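Local coordinates for 361aa long hypothetical D-aminopeptidase (Pyrococcus horikoshii, PDB 2DRH), which is of unknown function but probably acts as an aminopeptidase, at residues H58-K66 with E118-V129; T99-G110 with I144-V155. All coordinates share one frame; numbering follows the deposited sequence.

Interaction 1 of 2, residues H58-K66 with E118-V129; sequences HEGNIYKEK and ENEDIGVTTGSV
Asn61, Tyr63 and Lys64 reach across to the loop that joins helix 104-118 to strand 132-136, and an Asx motif, in which Asn61 OD1 accepts from the backbone N of Lys64, shapes the turn that presents them. Of the polar contacts, two converge on one atom, Asn119 OD1. Asn61 ND2 donates to Asn119 OD1 at 2.9 Å in a bent bond (146° at the hydrogen). The two amide planes stand 72° apart. Lys64 NZ, 3.2 Å from Asn119 OD1, lies in the carbonyl plane on a lone pair. Asn119 ND2 is held by the backbone O of Ile115, which should fix which way round this amide sits. Beside them the Lys64 chain, bent at its second and fourth torsions, forms a salt bridge, NZ lying 3.1 Å from Asp121 OD1 on its syn side but tilted out of the carboxylate plane; Asp121 OD2 bonds Tyr293 OH. Apolar packing centres on the buried Tyr63 ring. With CG anti to the backbone N (chi1 -178°), the ring extends into the loop, where Ile122 CD1 sits over one face in a CH-pi contact, 3.6 Å from the centroid. Val129 CG2 approaches obliquely, 3.7 Å from Tyr63 CD1. Glu93 and His292 also pack on this tyrosine. At the ring's far end the hydroxyl is the donor, Tyr63 OH giving its hydrogen to Ser128 O at 2.7 Å.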
loop_
_atom_site.group_PDB
_atom_site.type_symbol
_atom_site.label_atom_id
_atom_site.label_comp_id
_atom_site.label_asym_id
_atom_site.label_seq_id
_atom_site.Cartn_x
_atom_site.Cartn_y
_atom_site.Cartn_z
ATOM N N HIS A 58 27.312 4.524 -1.988
ATOM C CA HIS A 58 28.579 4.390 -2.702
ATOM C C HIS A 58 29.485 5.561 -2.327
ATOM O O HIS A 58 29.176 6.306 -1.394
ATOM C CB HIS A 58 28.371 4.293 -4.228
ATOM C CG HIS A 58 27.676 5.470 -4.837
ATOM N ND1 HIS A 58 28.273 6.706 -4.968
ATOM C CD2 HIS A 58 26.437 5.593 -5.368
ATOM C CE1 HIS A 58 27.431 7.539 -5.553
ATOM N NE2 HIS A 58 26.308 6.888 -5.805
ATOM N N GLU A 59 30.588 5.735 -3.047
ATOM C CA GLU A 59 31.549 6.788 -2.713
ATOM C C GLU A 59 31.484 8.120 -3.480
ATOM O O GLU A 59 32.217 9.059 -3.161
ATOM C CB GLU A 59 32.961 6.199 -2.809
ATOM C CG GLU A 59 33.151 4.972 -1.923
ATOM C CD GLU A 59 34.332 4.110 -2.344
ATOM O OE1 GLU A 59 34.298 3.544 -3.463
ATOM O OE2 GLU A 59 35.295 3.999 -1.554
ATOM N N GLY A 60 30.610 8.213 -4.476
ATOM C CA GLY A 60 30.499 9.446 -5.232
ATOM C C GLY A 60 29.350 10.319 -4.755
ATOM O O GLY A 60 28.985 10.288 -3.575
ATOM N N ASN A 61 28.785 11.101 -5.673
ATOM C CA ASN A 61 27.668 11.985 -5.358
ATOM C C ASN A 61 26.364 11.185 -5.456
ATOM O O ASN A 61 25.909 10.854 -6.548
ATOM C CB ASN A 61 27.628 13.167 -6.338
ATOM C CG ASN A 61 26.614 14.231 -5.931
ATOM O OD1 ASN A 61 25.450 13.926 -5.647
ATOM N ND2 ASN A 61 27.050 15.483 -5.906
ATOM N N ILE A 62 25.768 10.890 -4.305
ATOM C CA ILE A 62 24.535 10.106 -4.248
ATOM C C ILE A 62 23.328 10.784 -4.897
ATOM O O ILE A 62 22.457 10.114 -5.443
ATOM C CB ILE A 62 24.213 9.737 -2.786
ATOM C CG1 ILE A 62 25.468 9.158 -2.130
ATOM C CG2 ILE A 62 23.099 8.702 -2.739
ATOM C CD1 ILE A 62 25.362 8.977 -0.641
ATOM N N TYR A 63 23.281 12.108 -4.854
ATOM C CA TYR A 63 22.174 12.845 -5.464
ATOM C C TYR A 63 22.214 12.829 -7.001
ATOM O O TYR A 63 21.188 12.630 -7.667
ATOM C CB TYR A 63 22.196 14.294 -4.983
ATOM C CG TYR A 63 21.067 15.136 -5.525
ATOM C CD1 TYR A 63 19.762 14.984 -5.044
ATOM C CD2 TYR A 63 21.301 16.096 -6.504
ATOM C CE1 TYR A 63 18.721 15.777 -5.527
ATOM C CE2 TYR A 63 20.265 16.895 -6.994
ATOM C CZ TYR A 63 18.977 16.730 -6.496
ATOM O OH TYR A 63 17.965 17.544 -6.952
ATOM N N LYS A 64 23.400 13.060 -7.566
ATOM C CA LYS A 64 23.553 13.072 -9.017
ATOM C C LYS A 64 23.588 11.651 -9.555
ATOM O O LYS A 64 23.200 11.402 -10.695
ATOM C CB LYS A 64 24.823 13.840 -9.410
ATOM C CG LYS A 64 24.762 15.311 -9.033
ATOM C CD LYS A 64 23.629 16.017 -9.768
ATOM C CE LYS A 64 23.398 17.425 -9.230
ATOM N NZ LYS A 64 24.645 18.243 -9.220
ATOM N N GLU A 65 24.061 10.721 -8.733
ATOM C CA GLU A 65 24.098 9.318 -9.123
ATOM C C GLU A 65 23.350 8.525 -8.070
ATOM O O GLU A 65 23.920 8.076 -7.072
ATOM C CB GLU A 65 25.541 8.821 -9.273
ATOM C CG GLU A 65 26.229 9.444 -10.473
ATOM C CD GLU A 65 27.493 8.720 -10.874
ATOM O OE1 GLU A 65 28.433 8.670 -10.052
ATOM O OE2 GLU A 65 27.536 8.207 -12.018
ATOM N N LYS A 66 22.054 8.368 -8.314
ATOM C CA LYS A 66 21.147 7.666 -7.409
ATOM C C LYS A 66 21.222 6.141 -7.519
ATOM O O LYS A 66 21.712 5.593 -8.515
ATOM C CB LYS A 66 19.715 8.123 -7.702
ATOM C CG LYS A 66 19.483 9.622 -7.576
ATOM C CD LYS A 66 18.411 10.075 -8.557
ATOM C CE LYS A 66 17.663 11.310 -8.092
ATOM N NZ LYS A 66 18.539 12.462 -7.732
ATOM N N GLU A 118 27.509 19.977 -1.641
ATOM C CA GLU A 118 27.930 19.137 -2.757
ATOM C C GLU A 118 27.149 19.355 -4.046
ATOM O O GLU A 118 27.537 18.848 -5.094
ATOM C CB GLU A 118 27.823 17.666 -2.353
ATOM C CG GLU A 118 28.665 17.288 -1.143
ATOM C CD GLU A 118 30.154 17.371 -1.423
ATOM O OE1 GLU A 118 30.658 18.483 -1.678
ATOM O OE2 GLU A 118 30.821 16.318 -1.394
ATOM N N ASN A 119 26.053 20.105 -3.969
ATOM C CA ASN A 119 25.219 20.359 -5.143
ATOM C C ASN A 119 24.629 21.764 -5.100
ATOM O O ASN A 119 23.608 21.994 -4.450
ATOM C CB ASN A 119 24.081 19.339 -5.193
ATOM C CG ASN A 119 24.574 17.908 -5.166
ATOM O OD1 ASN A 119 24.883 17.330 -6.199
ATOM N ND2 ASN A 119 24.655 17.333 -3.976
ATOM N N GLU A 120 25.260 22.697 -5.805
ATOM C CA GLU A 120 24.799 24.081 -5.830
ATOM C C GLU A 120 23.650 24.334 -6.796
ATOM O O GLU A 120 23.102 25.438 -6.830
ATOM C CB GLU A 120 25.953 25.015 -6.192
ATOM C CG GLU A 120 27.061 25.079 -5.170
ATOM C CD GLU A 120 28.260 25.837 -5.690
ATOM O OE1 GLU A 120 28.808 25.418 -6.736
ATOM O OE2 GLU A 120 28.651 26.846 -5.061
ATOM N N ASP A 121 23.293 23.328 -7.590
ATOM C CA ASP A 121 22.205 23.488 -8.542
ATOM C C ASP A 121 20.842 23.209 -7.905
ATOM O O ASP A 121 19.805 23.582 -8.447
ATOM C CB ASP A 121 22.435 22.592 -9.766
ATOM C CG ASP A 121 22.727 21.153 -9.396
ATOM O OD1 ASP A 121 23.391 20.919 -8.367
ATOM O OD2 ASP A 121 22.309 20.247 -10.147
ATOM N N ILE A 122 20.850 22.563 -6.747
ATOM C CA ILE A 122 19.608 22.256 -6.041
ATOM C C ILE A 122 18.944 23.557 -5.586
ATOM O O ILE A 122 19.586 24.401 -4.971
ATOM C CB ILE A 122 19.884 21.356 -4.812
ATOM C CG1 ILE A 122 20.359 19.977 -5.282
ATOM C CG2 ILE A 122 18.636 21.238 -3.943
ATOM C CD1 ILE A 122 20.642 18.990 -4.152
ATOM N N GLY A 123 17.666 23.724 -5.912
ATOM C CA GLY A 123 16.948 24.925 -5.514
ATOM C C GLY A 123 17.130 26.111 -6.449
ATOM O O GLY A 123 16.578 27.189 -6.209
ATOM N N VAL A 124 17.898 25.919 -7.521
ATOM C CA VAL A 124 18.150 26.991 -8.480
ATOM C C VAL A 124 17.854 26.563 -9.925
ATOM O O VAL A 124 16.937 27.086 -10.555
ATOM C CB VAL A 124 19.622 27.475 -8.396
ATOM C CG1 VAL A 124 19.801 28.764 -9.182
ATOM C CG2 VAL A 124 20.020 27.673 -6.956
ATOM N N THR A 125 18.632 25.619 -10.450
ATOM C CA THR A 125 18.427 25.154 -11.820
ATOM C C THR A 125 17.816 23.761 -11.890
ATOM O O THR A 125 17.466 23.286 -12.976
ATOM C CB THR A 125 19.742 25.168 -12.635
ATOM O OG1 THR A 125 20.795 24.576 -11.868
ATOM C CG2 THR A 125 20.121 26.590 -12.997
ATOM N N THR A 126 17.708 23.097 -10.741
ATOM C CA THR A 126 17.079 21.782 -10.700
ATOM C C THR A 126 16.162 21.677 -9.481
ATOM O O THR A 126 16.015 22.643 -8.735
ATOM C CB THR A 126 18.104 20.637 -10.677
ATOM O OG1 THR A 126 17.418 19.406 -10.939
ATOM C CG2 THR A 126 18.798 20.543 -9.331
ATOM N N GLY A 127 15.547 20.512 -9.296
ATOM C CA GLY A 127 14.634 20.308 -8.183
ATOM C C GLY A 127 15.258 20.292 -6.798
ATOM O O GLY A 127 16.429 20.632 -6.629
ATOM N N SER A 128 14.466 19.896 -5.802
ATOM C CA SER A 128 14.939 19.846 -4.422
ATOM C C SER A 128 15.592 18.499 -4.130
ATOM O O SER A 128 16.080 17.833 -5.036
ATOM C CB SER A 128 13.776 20.087 -3.451
ATOM O OG SER A 128 12.841 19.022 -3.492
ATOM N N VAL A 129 15.597 18.096 -2.863
ATOM C CA VAL A 129 16.205 16.830 -2.487
ATOM C C VAL A 129 15.421 16.112 -1.402
ATOM O O VAL A 129 14.812 16.740 -0.536
ATOM C CB VAL A 129 17.663 17.039 -2.020
ATOM C CG1 VAL A 129 17.701 17.984 -0.833
ATOM C CG2 VAL A 129 18.295 15.706 -1.677
#

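Interaction 2 of 2, residues T99-G110 with I144-V155; sequences TNTLSIGTAVEG and IRGRHVKREHVV
Leu102 and Ile144 pack together where strand 96-100 turns toward helix 104-118, with Leu102 CB 3.9 Å from Ile144 CG1 and Leu102 CD2 against the Ile144 carbonyl. Extended through both torsions, with CG1 opposite the backbone N (chi1 -161°), Ile144 also slides alongside the Asn100 amide, bringing CG1 within 3.5 Å of Asn100 OD1. Water 1 donates to Asn100 OD1 and Ile144 O, while Asn100 ND2 bonds Thr50 OG1. Cutting Ile144 back to an alanine would probably open a gap beside Leu102 and strip the packing from Asn100 OD1. Val149, buried almost as extensively, turns CG2 onto two hydroxyls, 3.4 Å from Thr99 OG1, which bonds Gly51 O, and 3.5 Å from Ser103 OG. Thr106 CG2 rests on the Val149 carbonyl, and Thr106 OG1 bonds Glu109 of the second subunit. Farther along the helix, Arg151 lays one guanidinium face over Glu109 CB of its own chain, and its NH2 forms a salt bridge with Asp113. At Gly110, CA makes a CA-H...O contact with Arg151 O at 3.5 Å; a side chain there would collide with Arg151 O and Val154. Helix 104-110 and helix 151-155 thus cross at -56° with axes 7.6 Å apart, a close helix-helix crossing made possible by glycine.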
loop_
_atom_site.group_PDB
_atom_site.type_symbol
_atom_site.label_atom_id
_atom_site.label_comp_id
_atom_site.label_asym_id
_atom_site.label_seq_id
_atom_site.Cartn_x
_atom_site.Cartn_y
_atom_site.Cartn_z
ATOM N N THR A 99 19.437 8.282 13.729
ATOM C CA THR A 99 19.637 9.025 14.965
ATOM C C THR A 99 18.456 8.777 15.902
ATOM O O THR A 99 17.678 7.855 15.679
ATOM C CB THR A 99 19.798 10.531 14.703
ATOM O OG1 THR A 99 20.207 11.171 15.916
ATOM C CG2 THR A 99 18.490 11.152 14.199
ATOM N N ASN A 100 18.321 9.570 16.960
ATOM C CA ASN A 100 17.209 9.342 17.877
ATOM C C ASN A 100 15.934 10.006 17.366
ATOM O O ASN A 100 15.977 10.948 16.566
ATOM C CB ASN A 100 17.551 9.825 19.297
ATOM C CG ASN A 100 17.631 11.333 19.407
ATOM O OD1 ASN A 100 16.618 12.030 19.329
ATOM N ND2 ASN A 100 18.843 11.849 19.592
ATOM N N THR A 101 14.799 9.510 17.837
ATOM C CA THR A 101 13.500 10.017 17.410
ATOM C C THR A 101 13.349 11.531 17.356
ATOM O O THR A 101 12.910 12.072 16.340
ATOM C CB THR A 101 12.371 9.466 18.300
ATOM O OG1 THR A 101 12.539 8.054 18.454
ATOM C CG2 THR A 101 10.997 9.740 17.656
ATOM N N LEU A 102 13.706 12.217 18.438
ATOM C CA LEU A 102 13.550 13.665 18.487
ATOM C C LEU A 102 14.621 14.483 17.781
ATOM O O LEU A 102 14.513 15.705 17.715
ATOM C CB LEU A 102 13.419 14.123 19.941
ATOM C CG LEU A 102 12.006 14.148 20.547
ATOM C CD1 LEU A 102 11.204 12.952 20.103
ATOM C CD2 LEU A 102 12.115 14.192 22.061
ATOM N N SER A 103 15.648 13.825 17.247
ATOM C CA SER A 103 16.711 14.538 16.526
ATOM C C SER A 103 16.540 14.477 15.005
ATOM O O SER A 103 17.400 14.966 14.264
ATOM C CB SER A 103 18.089 13.965 16.879
ATOM O OG SER A 103 18.458 14.236 18.220
ATOM N N ILE A 104 15.442 13.894 14.524
ATOM C CA ILE A 104 15.254 13.784 13.080
ATOM C C ILE A 104 15.262 15.138 12.375
ATOM O O ILE A 104 15.744 15.252 11.242
ATOM C CB ILE A 104 13.950 13.035 12.704
ATOM C CG1 ILE A 104 12.730 13.783 13.238
ATOM C CG2 ILE A 104 14.010 11.603 13.230
ATOM C CD1 ILE A 104 11.418 13.292 12.647
ATOM N N GLY A 105 14.732 16.158 13.041
ATOM C CA GLY A 105 14.716 17.479 12.446
ATOM C C GLY A 105 16.137 17.990 12.304
ATOM O O GLY A 105 16.515 18.548 11.269
ATOM N N THR A 106 16.934 17.789 13.352
ATOM C CA THR A 106 18.322 18.229 13.340
ATOM C C THR A 106 19.087 17.469 12.258
ATOM O O THR A 106 19.907 18.041 11.545
ATOM C CB THR A 106 19.006 17.956 14.690
ATOM O OG1 THR A 106 18.213 18.507 15.751
ATOM C CG2 THR A 106 20.397 18.585 14.715
ATOM N N ALA A 107 18.810 16.173 12.153
ATOM C CA ALA A 107 19.467 15.312 11.178
ATOM C C ALA A 107 19.199 15.818 9.771
ATOM O O ALA A 107 20.099 15.862 8.936
ATOM C CB ALA A 107 18.974 13.875 11.330
ATOM N N VAL A 108 17.953 16.195 9.509
ATOM C CA VAL A 108 17.587 16.729 8.207
ATOM C C VAL A 108 18.383 18.013 7.946
ATOM O O VAL A 108 18.929 18.213 6.853
ATOM C CB VAL A 108 16.073 17.034 8.142
ATOM C CG1 VAL A 108 15.759 17.947 6.954
ATOM C CG2 VAL A 108 15.297 15.731 8.022
ATOM N N GLU A 109 18.454 18.879 8.950
ATOM C CA GLU A 109 19.189 20.127 8.801
ATOM C C GLU A 109 20.649 19.851 8.430
ATOM O O GLU A 109 21.170 20.425 7.478
ATOM C CB GLU A 109 19.125 20.932 10.096
ATOM C CG GLU A 109 17.736 21.454 10.442
ATOM C CD GLU A 109 17.343 22.674 9.627
ATOM O OE1 GLU A 109 17.496 22.643 8.390
ATOM O OE2 GLU A 109 16.868 23.664 10.225
ATOM N N GLY A 110 21.297 18.968 9.187
ATOM C CA GLY A 110 22.687 18.642 8.924
ATOM C C GLY A 110 22.894 17.974 7.582
ATOM O O GLY A 110 23.819 18.308 6.841
ATOM N N ILE A 144 16.591 12.443 25.654
ATOM C CA ILE A 144 16.084 12.689 24.312
ATOM C C ILE A 144 15.412 14.056 24.140
ATOM O O ILE A 144 15.504 14.663 23.079
ATOM C CB ILE A 144 15.122 11.555 23.896
ATOM C CG1 ILE A 144 14.966 11.541 22.374
ATOM C CG2 ILE A 144 13.774 11.716 24.600
ATOM C CD1 ILE A 144 14.363 10.256 21.851
ATOM N N ARG A 145 14.741 14.545 25.180
ATOM C CA ARG A 145 14.088 15.846 25.100
ATOM C C ARG A 145 15.112 16.955 24.838
ATOM O O ARG A 145 14.774 17.995 24.281
ATOM C CB ARG A 145 13.340 16.158 26.404
ATOM C CG ARG A 145 12.117 15.285 26.681
ATOM C CD ARG A 145 11.516 15.612 28.058
ATOM N NE ARG A 145 11.087 17.004 28.147
ATOM C CZ ARG A 145 9.928 17.464 27.682
ATOM N NH1 ARG A 145 9.065 16.641 27.099
ATOM N NH2 ARG A 145 9.641 18.755 27.778
ATOM N N GLY A 146 16.360 16.729 25.239
ATOM C CA GLY A 146 17.398 17.733 25.051
ATOM C C GLY A 146 17.973 17.918 23.652
ATOM O O GLY A 146 18.686 18.891 23.413
ATOM N N ARG A 147 17.684 17.000 22.734
ATOM C CA ARG A 147 18.182 17.112 21.360
ATOM C C ARG A 147 19.659 17.485 21.350
ATOM O O ARG A 147 20.038 18.582 20.941
ATOM C CB ARG A 147 17.370 18.152 20.581
ATOM C CG ARG A 147 15.928 17.719 20.329
ATOM C CD ARG A 147 14.935 18.837 20.626
ATOM N NE ARG A 147 14.426 19.457 19.412
ATOM C CZ ARG A 147 13.579 20.479 19.393
ATOM N NH1 ARG A 147 13.137 21.014 20.529
ATOM N NH2 ARG A 147 13.161 20.958 18.232
ATOM N N HIS A 148 20.495 16.556 21.793
ATOM C CA HIS A 148 21.927 16.807 21.872
ATOM C C HIS A 148 22.661 16.624 20.549
ATOM O O HIS A 148 23.781 17.103 20.381
ATOM C CB HIS A 148 22.517 15.931 22.981
ATOM C CG HIS A 148 21.887 16.185 24.313
ATOM N ND1 HIS A 148 22.013 17.390 24.974
ATOM C CD2 HIS A 148 21.042 15.435 25.059
ATOM C CE1 HIS A 148 21.270 17.372 26.065
ATOM N NE2 HIS A 148 20.669 16.198 26.139
ATOM N N VAL A 149 22.023 15.941 19.605
ATOM C CA VAL A 149 22.626 15.757 18.292
ATOM C C VAL A 149 22.686 17.131 17.639
ATOM O O VAL A 149 21.702 17.871 17.661
ATOM C CB VAL A 149 21.770 14.854 17.391
ATOM C CG1 VAL A 149 22.276 14.935 15.960
ATOM C CG2 VAL A 149 21.809 13.423 17.894
ATOM N N LYS A 150 23.835 17.478 17.068
ATOM C CA LYS A 150 23.975 18.764 16.400
ATOM C C LYS A 150 24.108 18.543 14.901
ATOM O O LYS A 150 24.595 17.498 14.459
ATOM C CB LYS A 150 25.198 19.524 16.922
ATOM C CG LYS A 150 25.127 19.887 18.397
ATOM C CD LYS A 150 26.249 20.845 18.792
ATOM C CE LYS A 150 25.933 22.289 18.393
ATOM N NZ LYS A 150 25.606 22.458 16.941
ATOM N N ARG A 151 23.673 19.526 14.122
ATOM C CA ARG A 151 23.749 19.424 12.681
ATOM C C ARG A 151 25.151 19.060 12.188
ATOM O O ARG A 151 25.285 18.253 11.273
ATOM C CB ARG A 151 23.266 20.729 12.032
ATOM C CG ARG A 151 23.967 21.996 12.494
ATOM C CD ARG A 151 23.139 23.217 12.118
ATOM N NE ARG A 151 22.819 23.244 10.693
ATOM C CZ ARG A 151 21.798 23.916 10.170
ATOM N NH1 ARG A 151 20.989 24.621 10.959
ATOM N NH2 ARG A 151 21.582 23.883 8.860
ATOM N N GLU A 152 26.189 19.625 12.803
ATOM C CA GLU A 152 27.564 19.329 12.387
ATOM C C GLU A 152 27.881 17.853 12.572
ATOM O O GLU A 152 28.725 17.299 11.860
ATOM C CB GLU A 152 28.600 20.123 13.192
ATOM C CG GLU A 152 28.307 21.583 13.412
ATOM C CD GLU A 152 27.438 21.809 14.630
ATOM O OE1 GLU A 152 26.228 21.523 14.562
ATOM O OE2 GLU A 152 27.972 22.261 15.666
ATOM N N HIS A 153 27.223 17.229 13.547
ATOM C CA HIS A 153 27.445 15.811 13.827
ATOM C C HIS A 153 27.073 14.969 12.614
ATOM O O HIS A 153 27.709 13.951 12.335
ATOM C CB HIS A 153 26.625 15.378 15.048
ATOM C CG HIS A 153 27.077 16.009 16.330
ATOM N ND1 HIS A 153 26.270 16.092 17.445
ATOM C CD2 HIS A 153 28.255 16.586 16.675
ATOM C CE1 HIS A 153 26.930 16.693 18.421
ATOM N NE2 HIS A 153 28.137 17.002 17.979
ATOM N N VAL A 154 26.052 15.412 11.888
ATOM C CA VAL A 154 25.595 14.701 10.703
ATOM C C VAL A 154 26.631 14.786 9.583
ATOM O O VAL A 154 26.909 13.795 8.909
ATOM C CB VAL A 154 24.258 15.269 10.190
ATOM C CG1 VAL A 154 23.811 14.496 8.949
ATOM C CG2 VAL A 154 23.203 15.178 11.285
ATOM N N VAL A 155 27.192 15.972 9.381
ATOM C CA VAL A 155 28.202 16.156 8.351
ATOM C C VAL A 155 29.452 15.349 8.710
ATOM O O VAL A 155 30.075 14.736 7.844
ATOM C CB VAL A 155 28.584 17.647 8.196
ATOM C CG1 VAL A 155 29.704 17.795 7.156
ATOM C CG2 VAL A 155 27.354 18.462 7.768
HETATM O O HOH W 1 17.279 13.975 21.089
HETATM O O HOH W 2 18.746 26.211 9.350
#

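In the fold
Interactions 1 and 2 lie at the two ends of helix 104-118: the 99-110 segment enters and begins it, and the 118-129 segment leads away from its end toward strand 132-136. Their centres are 22 Å apart, and their nearest atoms about 8 Å. Along the chain the segments alternate, 58-66, 99-110, 118-129, 144-155, so the two contacts cross in sequence, though they do not touch. Interaction 1 ties the loop after the helix to the start of strand 65-73 in the larger mixed sheet, whereas interaction 2 includes the end of strand 96-100 and packs on strand 48-56 of the same four-stranded sheet. Both also meet the second subunit: Arg145 of that subunit bonds Ile122 O in the 118-129 loop.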